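Local coordinates for cupin type-2 domain-containing protein (Streptococcus pyogenes, PDB 1YHF) that is of unknown function but has a cupin domain, the conserved beta-barrel fold of the cupin superfamily, at residues T43-D48 / M106-V111. Numbering follows the deposited sequence.
Sequences TVFSLD and MLLVVV
The Phe45 ring overlaps the methyl end of selenomethionine Met106, whose CE lies 3.6 Å from Phe45 CD2. The two side chains run next to each other in the same direction. Met106 CG sits between its backbone N and carbonyl carbon (chi1 61°); this sets CG beside Phe45 CB, and the chain, extended beyond CG, brings CE to the CG-CD2 side of the ring. The Met-aromatic contact is oblique: SE is 5.5 Å from the ring centroid and 51° off the ring normal. Leu108 CD2 also approaches the ring obliquely, 3.6 Å from Phe45 CE2, while Thr43 CG2 rests over one face, displaced toward the rim. Met106 additionally packs on Leu98, in the sheet facing this one, as expected for the inside of a cupin beta-barrel; strands 40-47 and 104-111 are antiparallel neighbours there. Two hydrogen-bonded pairs, Thr43 with Leu108 and Phe45 with Met106, flank the non-hydrogen-bonded pair Val44 and Leu107. Phe45 N donates to Met106 O at 3.0 Å, nearly straight at 168°, and Met106 N returns a bond to Phe45 O (3.1 Å). On the sheet's other face Val44 CG2 meets Leu107 CD1 at 4.1 Å, and Val22 from a loop packs against Val44. At the Thr43 end, Leu108 O accepts both Thr43 N and a water that also bonds to Thr43 OG1 (2.8 Å).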
ATOM      1  N   THR A  43      -2.269  -5.111  -1.406  1.00 24.48           N
ATOM      2  CA  THR A  43      -2.757  -4.158  -2.383  1.00 24.95           C
ATOM      3  C   THR A  43      -1.588  -3.369  -2.970  1.00 25.04           C
ATOM      4  O   THR A  43      -0.696  -2.953  -2.238  1.00 26.00           O
ATOM      5  CB  THR A  43      -3.780  -3.162  -1.768  1.00 24.81           C
ATOM      6  OG1 THR A  43      -4.752  -3.854  -0.977  1.00 27.08           O
ATOM      7  CG2 THR A  43      -4.502  -2.416  -2.887  1.00 24.43           C
ATOM      8  N   VAL A  44      -1.595  -3.174  -4.289  1.00 25.43           N
ATOM      9  CA  VAL A  44      -0.687  -2.205  -4.913  1.00 24.54           C
ATOM     10  C   VAL A  44      -1.480  -0.910  -5.147  1.00 24.13           C
ATOM     11  O   VAL A  44      -2.586  -0.950  -5.644  1.00 23.18           O
ATOM     12  CB  VAL A  44      -0.130  -2.729  -6.244  1.00 24.03           C
ATOM     13  CG1 VAL A  44       1.000  -1.770  -6.754  1.00 25.68           C
ATOM     14  CG2 VAL A  44       0.436  -4.124  -6.042  1.00 24.67           C
ATOM     15  N   PHE A  45      -0.913   0.220  -4.752  1.00 24.08           N
ATOM     16  CA  PHE A  45      -1.584   1.517  -4.850  1.00 25.29           C
ATOM     17  C   PHE A  45      -0.780   2.471  -5.717  1.00 25.27           C
ATOM     18  O   PHE A  45       0.439   2.363  -5.800  1.00 25.45           O
ATOM     19  CB  PHE A  45      -1.649   2.179  -3.475  1.00 26.14           C
ATOM     20  CG  PHE A  45      -2.773   1.708  -2.605  1.00 27.54           C
ATOM     21  CD1 PHE A  45      -4.057   2.243  -2.757  1.00 30.10           C
ATOM     22  CD2 PHE A  45      -2.548   0.775  -1.598  1.00 29.00           C
ATOM     23  CE1 PHE A  45      -5.110   1.842  -1.920  1.00 29.88           C
ATOM     24  CE2 PHE A  45      -3.593   0.351  -0.769  1.00 29.24           C
ATOM     25  CZ  PHE A  45      -4.883   0.899  -0.925  1.00 29.27           C
ATOM     26  N   SER A  46      -1.457   3.429  -6.335  1.00 25.13           N
ATOM     27  CA  SER A  46      -0.786   4.638  -6.777  1.00 25.15           C
ATOM     28  C   SER A  46      -1.612   5.823  -6.285  1.00 25.51           C
ATOM     29  O   SER A  46      -2.822   5.788  -6.358  1.00 24.56           O
ATOM     30  CB  SER A  46      -0.673   4.669  -8.302  1.00 25.09           C
ATOM     31  OG  SER A  46      -1.916   4.983  -8.897  1.00 25.57           O
ATOM     32  N   LEU A  47      -0.952   6.870  -5.809  1.00 26.13           N
ATOM     33  CA  LEU A  47      -1.634   8.124  -5.492  1.00 26.01           C
ATOM     34  C   LEU A  47      -0.938   9.224  -6.251  1.00 27.08           C
ATOM     35  O   LEU A  47       0.288   9.297  -6.217  1.00 27.89           O
ATOM     36  CB  LEU A  47      -1.543   8.426  -4.004  1.00 25.46           C
ATOM     37  CG  LEU A  47      -2.395   7.659  -2.981  1.00 24.24           C
ATOM     38  CD1 LEU A  47      -2.027   6.167  -2.845  1.00 21.62           C
ATOM     39  CD2 LEU A  47      -2.300   8.340  -1.621  1.00 25.89           C
ATOM     40  N   ASP A  48      -1.693  10.092  -6.920  1.00 26.88           N
ATOM     41  CA  ASP A  48      -1.100  11.301  -7.486  1.00 27.92           C
ATOM     42  C   ASP A  48      -0.699  12.240  -6.365  1.00 28.02           C
ATOM     43  O   ASP A  48      -1.209  12.143  -5.239  1.00 27.07           O
ATOM     44  CB  ASP A  48      -2.077  12.021  -8.428  1.00 28.49           C
ATOM     45  CG  ASP A  48      -1.375  13.028  -9.368  1.00 30.54           C
ATOM     46  OD1 ASP A  48      -0.134  12.945  -9.535  1.00 29.06           O
ATOM     47  OD2 ASP A  48      -2.073  13.916  -9.920  1.00 29.64           O
HETATM   48  N   MSE A 106       3.000   2.215  -4.045  1.00 25.26           N
HETATM   49  CA  MSE A 106       3.380   1.391  -2.903  1.00 26.54           C
HETATM   50  C   MSE A 106       2.807  -0.015  -2.928  1.00 26.08           C
HETATM   51  O   MSE A 106       1.751  -0.268  -3.526  1.00 24.70           O
HETATM   52  CB  MSE A 106       2.939   2.050  -1.589  1.00 27.04           C
HETATM   53  CG  MSE A 106       1.459   2.262  -1.456  1.00 26.72           C
HETATM   54 SE   MSE A 106       1.016   2.592   0.450  0.85 32.21          SE
HETATM   55  CE  MSE A 106      -0.736   3.246   0.196  1.00 29.92           C
ATOM     56  N   LEU A 107       3.524  -0.930  -2.285  1.00 25.41           N
ATOM     57  CA  LEU A 107       2.969  -2.229  -1.983  1.00 25.97           C
ATOM     58  C   LEU A 107       2.583  -2.161  -0.505  1.00 25.49           C
ATOM     59  O   LEU A 107       3.385  -1.764   0.334  1.00 24.93           O
ATOM     60  CB  LEU A 107       3.991  -3.350  -2.234  1.00 24.95           C
ATOM     61  CG  LEU A 107       3.543  -4.743  -1.771  1.00 25.06           C
ATOM     62  CD1 LEU A 107       2.340  -5.300  -2.577  1.00 24.14           C
ATOM     63  CD2 LEU A 107       4.724  -5.696  -1.856  1.00 29.19           C
ATOM     64  N   LEU A 108       1.344  -2.530  -0.213  1.00 26.67           N
ATOM     65  CA  LEU A 108       0.807  -2.522   1.131  1.00 26.35           C
ATOM     66  C   LEU A 108       0.414  -3.942   1.536  1.00 26.81           C
ATOM     67  O   LEU A 108      -0.439  -4.565   0.912  1.00 28.20           O
ATOM     68  CB  LEU A 108      -0.392  -1.551   1.205  1.00 26.42           C
ATOM     69  CG  LEU A 108      -1.152  -1.550   2.539  1.00 27.81           C
ATOM     70  CD1 LEU A 108      -0.290  -0.912   3.632  1.00 26.58           C
ATOM     71  CD2 LEU A 108      -2.522  -0.837   2.424  1.00 28.36           C
ATOM     72  N   VAL A 109       1.062  -4.465   2.576  1.00 25.94           N
ATOM     73  CA  VAL A 109       0.794  -5.799   3.048  1.00 25.85           C
ATOM     74  C   VAL A 109       0.274  -5.658   4.493  1.00 25.46           C
ATOM     75  O   VAL A 109       0.987  -5.197   5.385  1.00 25.03           O
ATOM     76  CB  VAL A 109       2.050  -6.708   2.970  1.00 24.84           C
ATOM     77  CG1 VAL A 109       1.745  -8.077   3.541  1.00 26.73           C
ATOM     78  CG2 VAL A 109       2.538  -6.833   1.505  1.00 24.93           C
ATOM     79  N   VAL A 110      -0.987  -6.015   4.697  1.00 25.79           N
ATOM     80  CA  VAL A 110      -1.593  -5.880   6.020  1.00 24.90           C
ATOM     81  C   VAL A 110      -1.862  -7.240   6.640  1.00 26.62           C
ATOM     82  O   VAL A 110      -2.779  -7.984   6.202  1.00 26.75           O
ATOM     83  CB  VAL A 110      -2.905  -5.023   5.998  1.00 25.65           C
ATOM     84  CG1 VAL A 110      -3.459  -4.824   7.442  1.00 22.58           C
ATOM     85  CG2 VAL A 110      -2.684  -3.683   5.292  1.00 24.43           C
ATOM     86  N   VAL A 111      -1.103  -7.536   7.701  1.00 26.12           N
ATOM     87  CA  VAL A 111      -1.144  -8.837   8.311  1.00 26.40           C
ATOM     88  C   VAL A 111      -1.974  -8.767   9.596  1.00 27.02           C
ATOM     89  O   VAL A 111      -1.578  -8.133  10.577  1.00 25.46           O
ATOM     90  CB  VAL A 111       0.275  -9.430   8.521  1.00 26.15           C
ATOM     91  CG1 VAL A 111       0.165 -10.852   9.084  1.00 26.45           C
ATOM     92  CG2 VAL A 111       1.066  -9.441   7.157  1.00 24.88           C
TER
HETATM   93  O   HOH W   1      -3.582  -4.284   1.535  1.00 28.10           O